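Local coordinates for IAA acetyltransferase (Bacillus cereus ATCC 14579, PDB 1Y9K), which probably transfers acetyl groups to amines as a GNAT-family N-acetyltransferase, although its actual substrate is not established, at residues A[19-24]-A[28-33]; A[81-86]-A[110-115]; A[85-90]-A[149-154]. All blocks are in the same frame, centred on the assembly; numbering follows the deposited sequence.

Contact 1: residues A[19-24]-A[28-33]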
loop_
_atom_site.group_PDB
_atom_site.type_symbol
_atom_site.label_atom_id
_atom_site.label_comp_id
_atom_site.label_asym_id
_atom_site.label_seq_id
_atom_site.Cartn_x
_atom_site.Cartn_y
_atom_site.Cartn_z
ATOM N N LEU A 19 -9.759 -2.661 -7.014
ATOM C CA LEU A 19 -9.360 -1.870 -5.857
ATOM C C LEU A 19 -7.882 -1.458 -5.898
ATOM O O LEU A 19 -7.517 -0.378 -5.422
ATOM C CB LEU A 19 -9.672 -2.658 -4.590
ATOM C CG LEU A 19 -10.048 -1.930 -3.310
ATOM C CD1 LEU A 19 -11.165 -0.928 -3.540
ATOM C CD2 LEU A 19 -10.479 -2.990 -2.332
ATOM N N LEU A 20 -7.041 -2.313 -6.480
ATOM C CA LEU A 20 -5.623 -2.008 -6.664
ATOM C C LEU A 20 -5.385 -0.808 -7.591
ATOM O O LEU A 20 -4.391 -0.083 -7.443
ATOM C CB LEU A 20 -4.875 -3.238 -7.186
ATOM C CG LEU A 20 -4.709 -4.388 -6.180
ATOM C CD1 LEU A 20 -4.361 -5.700 -6.879
ATOM C CD2 LEU A 20 -3.669 -4.052 -5.117
ATOM N N LEU A 21 -6.303 -0.611 -8.541
ATOM C CA LEU A 21 -6.234 0.484 -9.505
ATOM C C LEU A 21 -6.550 1.825 -8.858
ATOM O O LEU A 21 -6.216 2.876 -9.385
ATOM C CB LEU A 21 -7.171 0.216 -10.686
ATOM C CG LEU A 21 -6.599 -0.679 -11.791
ATOM C CD1 LEU A 21 -7.709 -1.276 -12.665
ATOM C CD2 LEU A 21 -5.605 0.103 -12.635
ATOM N N LEU A 22 -7.175 1.769 -7.692
ATOM C CA LEU A 22 -7.471 2.951 -6.909
ATOM C C LEU A 22 -6.179 3.572 -6.379
ATOM O O LEU A 22 -6.026 4.798 -6.370
ATOM C CB LEU A 22 -8.417 2.574 -5.771
ATOM C CG LEU A 22 -9.162 3.632 -4.966
ATOM C CD1 LEU A 22 -9.852 4.667 -5.849
ATOM C CD2 LEU A 22 -10.168 2.913 -4.082
ATOM N N ALA A 23 -5.241 2.717 -5.971
ATOM C CA ALA A 23 -3.963 3.167 -5.431
ATOM C C ALA A 23 -2.893 3.275 -6.514
ATOM O O ALA A 23 -1.959 4.067 -6.385
ATOM C CB ALA A 23 -3.503 2.237 -4.318
ATOM N N ASP A 24 -3.035 2.479 -7.576
ATOM C CA ASP A 24 -2.034 2.418 -8.643
ATOM C C ASP A 24 -2.705 2.370 -10.018
ATOM O O ASP A 24 -3.170 1.312 -10.446
ATOM C CB ASP A 24 -1.114 1.216 -8.423
ATOM C CG ASP A 24 0.053 1.170 -9.381
ATOM O OD1 ASP A 24 0.094 1.932 -10.358
ATOM O OD2 ASP A 24 0.948 0.345 -9.156
ATOM N N ARG A 28 -0.274 -2.482 -15.782
ATOM C CA ARG A 28 1.039 -3.064 -16.030
ATOM C C ARG A 28 1.950 -2.984 -14.802
ATOM O O ARG A 28 2.695 -3.930 -14.543
ATOM C CB ARG A 28 1.709 -2.432 -17.252
ATOM C CG ARG A 28 2.580 -3.420 -18.035
ATOM C CD ARG A 28 2.440 -3.218 -19.551
ATOM N NE ARG A 28 3.149 -2.029 -20.027
ATOM C CZ ARG A 28 3.047 -1.525 -21.257
ATOM N NH1 ARG A 28 2.254 -2.094 -22.161
ATOM N NH2 ARG A 28 3.743 -0.442 -21.585
ATOM N N GLN A 29 1.878 -1.868 -14.063
ATOM C CA GLN A 29 2.593 -1.698 -12.784
ATOM C C GLN A 29 2.154 -2.769 -11.805
ATOM O O GLN A 29 2.974 -3.515 -11.281
ATOM C CB GLN A 29 2.286 -0.346 -12.125
ATOM C CG GLN A 29 2.560 0.894 -12.943
ATOM C CD GLN A 29 4.002 1.301 -12.944
ATOM O OE1 GLN A 29 4.609 1.420 -14.001
ATOM N NE2 GLN A 29 4.563 1.523 -11.757
ATOM N N ILE A 30 0.844 -2.817 -11.558
ATOM C CA ILE A 30 0.224 -3.795 -10.663
ATOM C C ILE A 30 0.702 -5.217 -10.979
ATOM O O ILE A 30 1.072 -5.966 -10.068
ATOM C CB ILE A 30 -1.332 -3.689 -10.710
ATOM C CG1 ILE A 30 -1.788 -2.337 -10.145
ATOM C CG2 ILE A 30 -2.006 -4.849 -9.958
ATOM C CD1 ILE A 30 -3.215 -1.971 -10.515
ATOM N N ALA A 31 0.721 -5.568 -12.265
ATOM C CA ALA A 31 1.216 -6.866 -12.707
ATOM C C ALA A 31 2.667 -7.142 -12.286
ATOM O O ALA A 31 2.980 -8.263 -11.888
ATOM C CB ALA A 31 1.053 -7.021 -14.214
ATOM N N THR A 32 3.530 -6.122 -12.352
ATOM C CA THR A 32 4.935 -6.249 -11.941
ATOM C C THR A 32 5.096 -6.810 -10.513
ATOM O O THR A 32 5.894 -7.734 -10.299
ATOM C CB THR A 32 5.807 -4.944 -12.192
ATOM O OG1 THR A 32 5.412 -3.838 -11.344
ATOM C CG2 THR A 32 5.733 -4.516 -13.659
ATOM N N TYR A 33 4.306 -6.317 -9.560
ATOM C CA TYR A 33 4.455 -6.779 -8.180
ATOM C C TYR A 33 3.503 -7.875 -7.664
ATOM O O TYR A 33 3.812 -8.539 -6.668
ATOM C CB TYR A 33 4.505 -5.613 -7.200
ATOM C CG TYR A 33 3.394 -4.593 -7.290
ATOM C CD1 TYR A 33 2.176 -4.794 -6.638
ATOM C CD2 TYR A 33 3.590 -3.388 -7.964
ATOM C CE1 TYR A 33 1.167 -3.835 -6.681
ATOM C CE2 TYR A 33 2.592 -2.416 -8.013
ATOM C CZ TYR A 33 1.387 -2.647 -7.371
ATOM O OH TYR A 33 0.405 -1.695 -7.425
#

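Contact 2: residues A[81-86]-A[110-115]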
loop_
_atom_site.group_PDB
_atom_site.type_symbol
_atom_site.label_atom_id
_atom_site.label_comp_id
_atom_site.label_asym_id
_atom_site.label_seq_id
_atom_site.Cartn_x
_atom_site.Cartn_y
_atom_site.Cartn_z
ATOM N N LYS A 81 -6.238 -0.878 10.016
ATOM C CA LYS A 81 -6.331 -2.335 10.162
ATOM C C LYS A 81 -5.470 -3.127 9.180
ATOM O O LYS A 81 -4.792 -4.069 9.585
ATOM C CB LYS A 81 -7.790 -2.789 10.071
ATOM C CG LYS A 81 -8.536 -2.699 11.390
ATOM C CD LYS A 81 -10.026 -2.462 11.200
ATOM C CE LYS A 81 -10.740 -2.404 12.547
ATOM N NZ LYS A 81 -11.826 -1.376 12.556
ATOM N N LEU A 82 -5.499 -2.749 7.901
ATOM C CA LEU A 82 -4.680 -3.399 6.873
ATOM C C LEU A 82 -3.191 -3.241 7.161
ATOM O O LEU A 82 -2.390 -4.145 6.892
ATOM C CB LEU A 82 -4.991 -2.831 5.485
ATOM C CG LEU A 82 -6.278 -3.255 4.767
ATOM C CD1 LEU A 82 -6.544 -2.325 3.572
ATOM C CD2 LEU A 82 -6.250 -4.733 4.336
ATOM N N LEU A 83 -2.842 -2.082 7.715
ATOM C CA LEU A 83 -1.468 -1.713 8.007
ATOM C C LEU A 83 -0.935 -2.534 9.179
ATOM O O LEU A 83 0.136 -3.136 9.069
ATOM C CB LEU A 83 -1.404 -0.214 8.308
ATOM C CG LEU A 83 -0.336 0.672 7.677
ATOM C CD1 LEU A 83 -0.031 0.317 6.215
ATOM C CD2 LEU A 83 -0.789 2.114 7.795
ATOM N N ARG A 84 -1.678 -2.553 10.291
ATOM C CA ARG A 84 -1.404 -3.456 11.415
ATOM C C ARG A 84 -1.155 -4.885 10.913
ATOM O O ARG A 84 -0.177 -5.522 11.316
ATOM C CB ARG A 84 -2.564 -3.464 12.432
ATOM C CG ARG A 84 -2.762 -2.169 13.254
ATOM C CD ARG A 84 -3.551 -2.428 14.568
ATOM N NE ARG A 84 -5.020 -2.436 14.417
ATOM C CZ ARG A 84 -5.766 -3.511 14.132
ATOM N NH1 ARG A 84 -7.087 -3.396 14.033
ATOM N NH2 ARG A 84 -5.209 -4.705 13.940
ATOM N N HIS A 85 -2.026 -5.361 10.016
ATOM C CA HIS A 85 -1.942 -6.721 9.459
ATOM C C HIS A 85 -0.703 -6.941 8.588
ATOM O O HIS A 85 -0.082 -8.008 8.655
ATOM C CB HIS A 85 -3.211 -7.059 8.669
ATOM C CG HIS A 85 -3.372 -8.517 8.347
ATOM N ND1 HIS A 85 -2.598 -9.168 7.409
ATOM C CD2 HIS A 85 -4.255 -9.437 8.805
ATOM C CE1 HIS A 85 -2.985 -10.427 7.314
ATOM N NE2 HIS A 85 -3.991 -10.616 8.149
ATOM N N ALA A 86 -0.353 -5.943 7.774
ATOM C CA ALA A 86 0.884 -5.980 6.990
ATOM C C ALA A 86 2.123 -6.124 7.884
ATOM O O ALA A 86 3.000 -6.955 7.601
ATOM C CB ALA A 86 0.998 -4.750 6.098
ATOM N N LEU A 110 0.492 10.006 4.560
ATOM C CA LEU A 110 1.688 10.394 5.322
ATOM C C LEU A 110 1.452 10.443 6.842
ATOM O O LEU A 110 2.269 9.930 7.605
ATOM C CB LEU A 110 2.260 11.730 4.839
ATOM C CG LEU A 110 2.948 11.811 3.474
ATOM C CD1 LEU A 110 3.353 13.259 3.166
ATOM C CD2 LEU A 110 4.147 10.884 3.411
ATOM N N ALA A 111 0.350 11.062 7.270
ATOM C CA ALA A 111 -0.031 11.074 8.687
ATOM C C ALA A 111 -0.339 9.667 9.209
ATOM O O ALA A 111 0.146 9.289 10.281
ATOM C CB ALA A 111 -1.223 12.010 8.934
ATOM N N LEU A 112 -1.140 8.908 8.453
ATOM C CA LEU A 112 -1.507 7.536 8.818
ATOM C C LEU A 112 -0.284 6.632 9.033
ATOM O O LEU A 112 -0.141 6.017 10.089
ATOM C CB LEU A 112 -2.448 6.919 7.773
ATOM C CG LEU A 112 -2.935 5.481 8.034
ATOM C CD1 LEU A 112 -3.877 5.429 9.242
ATOM C CD2 LEU A 112 -3.600 4.863 6.797
ATOM N N TYR A 113 0.592 6.560 8.033
ATOM C CA TYR A 113 1.797 5.739 8.112
ATOM C C TYR A 113 2.648 6.067 9.327
ATOM O O TYR A 113 3.097 5.162 10.034
ATOM C CB TYR A 113 2.630 5.855 6.826
ATOM C CG TYR A 113 1.917 5.367 5.576
ATOM C CD1 TYR A 113 0.902 4.411 5.651
ATOM C CD2 TYR A 113 2.273 5.844 4.320
ATOM C CE1 TYR A 113 0.233 3.959 4.493
ATOM C CE2 TYR A 113 1.624 5.400 3.161
ATOM C CZ TYR A 113 0.605 4.459 3.259
ATOM O OH TYR A 113 -0.038 4.022 2.130
ATOM N N GLN A 114 2.849 7.360 9.582
ATOM C CA GLN A 114 3.670 7.796 10.710
ATOM C C GLN A 114 3.025 7.480 12.068
ATOM O O GLN A 114 3.718 7.081 13.011
ATOM C CB GLN A 114 3.989 9.283 10.600
ATOM C CG GLN A 114 4.833 9.659 9.407
ATOM C CD GLN A 114 5.183 11.125 9.407
ATOM O OE1 GLN A 114 4.464 11.955 8.836
ATOM N NE2 GLN A 114 6.270 11.464 10.078
ATOM N N LYS A 115 1.705 7.661 12.156
ATOM C CA LYS A 115 0.932 7.273 13.344
ATOM C C LYS A 115 1.104 5.788 13.620
ATOM O O LYS A 115 1.111 5.366 14.762
ATOM C CB LYS A 115 -0.560 7.584 13.165
ATOM C CG LYS A 115 -0.918 9.053 13.292
ATOM C CD LYS A 115 -2.429 9.272 13.261
ATOM C CE LYS A 115 -2.779 10.761 13.093
ATOM N NZ LYS A 115 -4.165 11.089 13.570
#

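Contact 3: residues A[85-90]-A[149-154]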
loop_
_atom_site.group_PDB
_atom_site.type_symbol
_atom_site.label_atom_id
_atom_site.label_comp_id
_atom_site.label_asym_id
_atom_site.label_seq_id
_atom_site.Cartn_x
_atom_site.Cartn_y
_atom_site.Cartn_z
ATOM N N HIS A 85 -2.026 -5.361 10.016
ATOM C CA HIS A 85 -1.942 -6.721 9.459
ATOM C C HIS A 85 -0.703 -6.941 8.588
ATOM O O HIS A 85 -0.082 -8.008 8.655
ATOM C CB HIS A 85 -3.211 -7.059 8.669
ATOM C CG HIS A 85 -3.372 -8.517 8.347
ATOM N ND1 HIS A 85 -2.598 -9.168 7.409
ATOM C CD2 HIS A 85 -4.255 -9.437 8.805
ATOM C CE1 HIS A 85 -2.985 -10.427 7.314
ATOM N NE2 HIS A 85 -3.991 -10.616 8.149
ATOM N N ALA A 86 -0.353 -5.943 7.774
ATOM C CA ALA A 86 0.884 -5.980 6.990
ATOM C C ALA A 86 2.123 -6.124 7.884
ATOM O O ALA A 86 3.000 -6.955 7.601
ATOM C CB ALA A 86 0.998 -4.750 6.098
ATOM N N VAL A 87 2.181 -5.320 8.955
ATOM C CA VAL A 87 3.275 -5.354 9.935
ATOM C C VAL A 87 3.408 -6.753 10.549
ATOM O O VAL A 87 4.511 -7.319 10.586
ATOM C CB VAL A 87 3.081 -4.285 11.064
ATOM C CG1 VAL A 87 4.094 -4.468 12.200
ATOM C CG2 VAL A 87 3.153 -2.853 10.501
ATOM N N GLU A 88 2.281 -7.304 11.015
ATOM C CA GLU A 88 2.247 -8.636 11.623
ATOM C C GLU A 88 2.628 -9.743 10.647
ATOM O O GLU A 88 3.332 -10.678 11.011
ATOM C CB GLU A 88 0.882 -8.927 12.268
ATOM C CG GLU A 88 0.645 -8.166 13.577
ATOM C CD GLU A 88 1.869 -8.172 14.498
ATOM O OE1 GLU A 88 2.234 -9.265 14.992
ATOM O OE2 GLU A 88 2.465 -7.086 14.724
ATOM N N THR A 89 2.167 -9.624 9.410
ATOM C CA THR A 89 2.504 -10.588 8.371
ATOM C C THR A 89 4.002 -10.567 8.079
ATOM O O THR A 89 4.618 -11.616 7.893
ATOM C CB THR A 89 1.691 -10.307 7.106
ATOM O OG1 THR A 89 0.300 -10.391 7.429
ATOM C CG2 THR A 89 2.020 -11.298 6.003
ATOM N N ALA A 90 4.575 -9.368 8.072
ATOM C CA ALA A 90 5.984 -9.152 7.785
ATOM C C ALA A 90 6.924 -9.680 8.871
ATOM O O ALA A 90 7.983 -10.238 8.561
ATOM C CB ALA A 90 6.245 -7.655 7.504
ATOM N N LEU A 149 9.110 5.643 3.230
ATOM C CA LEU A 149 9.018 5.484 4.672
ATOM C C LEU A 149 9.405 4.060 5.057
ATOM O O LEU A 149 9.272 3.124 4.259
ATOM C CB LEU A 149 7.601 5.811 5.192
ATOM C CG LEU A 149 6.911 7.169 4.987
ATOM C CD1 LEU A 149 6.121 7.226 3.669
ATOM C CD2 LEU A 149 5.983 7.448 6.157
ATOM N N ALA A 150 9.890 3.901 6.282
ATOM C CA ALA A 150 10.356 2.603 6.741
ATOM C C ALA A 150 10.099 2.400 8.217
ATOM O O ALA A 150 9.980 3.348 8.995
ATOM C CB ALA A 150 11.828 2.419 6.426
HETATM N N MSE A 151 10.030 1.134 8.584
HETATM C CA MSE A 151 9.733 0.717 9.928
HETATM C C MSE A 151 10.652 -0.468 10.258
HETATM O O MSE A 151 10.770 -1.425 9.469
HETATM C CB MSE A 151 8.276 0.275 9.967
HETATM C CG MSE A 151 7.681 0.199 11.334
HETATM SE SE MSE A 151 6.113 -0.674 11.296
HETATM C CE MSE A 151 5.559 -0.327 12.950
ATOM N N GLU A 152 11.315 -0.403 11.407
ATOM C CA GLU A 152 12.046 -1.563 11.898
ATOM C C GLU A 152 11.092 -2.472 12.661
ATOM O O GLU A 152 10.343 -2.014 13.519
ATOM C CB GLU A 152 13.273 -1.153 12.720
ATOM C CG GLU A 152 14.572 -1.278 11.908
ATOM C CD GLU A 152 15.541 -0.098 12.064
ATOM O OE1 GLU A 152 15.674 0.467 13.180
ATOM O OE2 GLU A 152 16.197 0.257 11.053
ATOM N N LEU A 153 11.084 -3.751 12.294
ATOM C CA LEU A 153 10.187 -4.726 12.904
ATOM C C LEU A 153 10.908 -5.475 14.024
ATOM O O LEU A 153 10.344 -5.659 15.111
ATOM C CB LEU A 153 9.635 -5.700 11.853
ATOM C CG LEU A 153 8.972 -5.125 10.594
ATOM C CD1 LEU A 153 8.735 -6.216 9.556
ATOM C CD2 LEU A 153 7.680 -4.401 10.917
ATOM N N ASN A 154 12.144 -5.900 13.727
ATOM C CA ASN A 154 13.132 -6.477 14.680
ATOM C C ASN A 154 13.666 -7.865 14.324
ATOM O O ASN A 154 14.850 -8.015 13.990
ATOM C CB ASN A 154 12.668 -6.428 16.150
ATOM C CG ASN A 154 13.116 -5.154 16.866
ATOM O OD1 ASN A 154 13.421 -4.136 16.231
ATOM N ND2 ASN A 154 13.166 -5.211 18.197
#

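Contact 1: residues A[19-24]-A[28-33]
Asp24 and Tyr33 reach toward each other from opposite directions and meet at the rim of the phenol ring. Tyr33 OH donates to Asp24 OD2 over 2.7 Å, using the anti lone pair of that oxygen, and carboxylate and ring lie nearly in one plane, 23° apart. The other oxygen, Asp24 OD1, is bonded to Tyr132 OH, so both ends of the buried carboxylate take a tyrosine hydroxyl. Tyr33 carries its CG between the backbone N and the carbonyl carbon (chi1 52°), which folds the ring back over its own helix and sets Ile30 O 3.7 Å above one face, over the ring centre. The side chain of Gln29 crosses that of Asp24 at about a right angle, its CB 3.3 Å from Asp24 OD2.

Helices 17-23 and 27-36, joined by a short turn, form the helical pair that GNAT folds insert between their first two strands, and Asn66 of strand 61-69 braces it by hydrogen bonds to both Tyr33 OH and Leu20 O.

Ile30 packs beside this polar group, its CD1 3.3 Å from Asp24 O and, among apolar partners, 3.8 Å from Leu21 CD2, the leucine crossing it at about a right angle. On the Leu20 side the approach is oblique: Leu20 CB lies 3.9 Å from Ile30 CD1, while Leu20 CD1 comes within 4.0 Å of Ile30 CG2.

Contact 2: residues A[81-86]-A[110-115]
Leu112 is the first residue of 110-115 to meet the other helix, and it does so through its branch point: its CG lies 4.0 Å from Leu83 CD2, and its CD2 is at 4.1 Å from the same methyl. With CG anti to the backbone N (chi1 -179°), the side chain extends to Leu83 although its CB does not aim at helix 78-92.

Tyr113 follows and offers the edge of its ring. Leu83 CD2 sits in the ring plane, 3.6 Å from Tyr113 CD1, so the methyl abuts the rim and does not lie over a face. The second methyl, Leu83 CD1, reaches Tyr113 CE1 at 4.0 Å, and the two side chains cross at about a right angle. Leu83 thus joins the helices with one side chain, its CD2 touching both Leu112 and Tyr113, with no hydrogen bond between the segments.

Both helices belong to the GNAT core, where they follow the two parallel strands 61-69 and 97-103. Leu83 also rests on Ile64 and Ile67 of the first strand, while Tyr113 leans on Ile67 and, across the parallel pair, on Val100 and Thr102, and it also touches Leu149 of strand 141-152.

Contact 3: residues A[85-90]-A[149-154]
Val87 spreads its two methyls over two residues of the C-terminal segment. CG2 meets the selenium of selenomethionine Met151 at 3.8 Å (Val87 CG2 to Met151 SE), the side chains crossing at about a right angle, whereas Val87 CG1 lies 3.8 Å from Leu153 CD2. One turn further on, Ala90 takes the other branch of the same leucine: its CB is 3.5 Å from Leu153 CD1. Leu153 therefore straddles the helix surface with a methyl against each of two residues, and the contact is entirely apolar, without a hydrogen bond between the segments.

The torsions of Met151 explain its reach. It has its CG anti to the backbone N (chi1 -163°) and runs extended from there, so the selenium is carried well out from the strand, as far as Val87. Leu153 stands just beyond the end of the strand, yet its backbone is still bonded to Ser96, as that of Met151 is to Leu98; these bonds tie the segment to strand 97-103 and the residue before it.

On the far side of the helix a polar cluster holds the turn. His85 O accepts from both Thr89 N and Thr89 OG1, the latter at 2.7 Å, and the two donors arrive from opposite faces of the carbonyl plane. The hydroxyl of Tyr52 is hydrogen-bonded to both His85 ND1 and Thr89 OG1, linking this face to strand 48-56.

Helix 78-92 crosses from strand 61-69 to the parallel strand 97-103, which pairs antiparallel with strand 141-152. Val87 touches Leu98 beneath it, Ala90 rests on Met62, and Phe118 and Met95 pack beside Met151 and Leu153, respectively.

How the contacts relate
Contact 1 comes first along the chain and closes a tight local turn between helices 17-23 and 27-36, finishing before the others open. Helix 78-92 then starts both remaining contacts, which share His85 and Ala86. Contact 2 closes a loop through strand 97-103 to helix 107-115; contact 3 spans further, to the end of strand 141-152. Contact 2 opens a few residues earlier and closes first, so the two loops overlap without nesting. Their centres are about 10 Å apart, and they touch through Leu149. Contact 1 lies about 19 and 21 Å away between centres, on the opposite side of the chain's centre, with strand 61-69 common to the surroundings of all three.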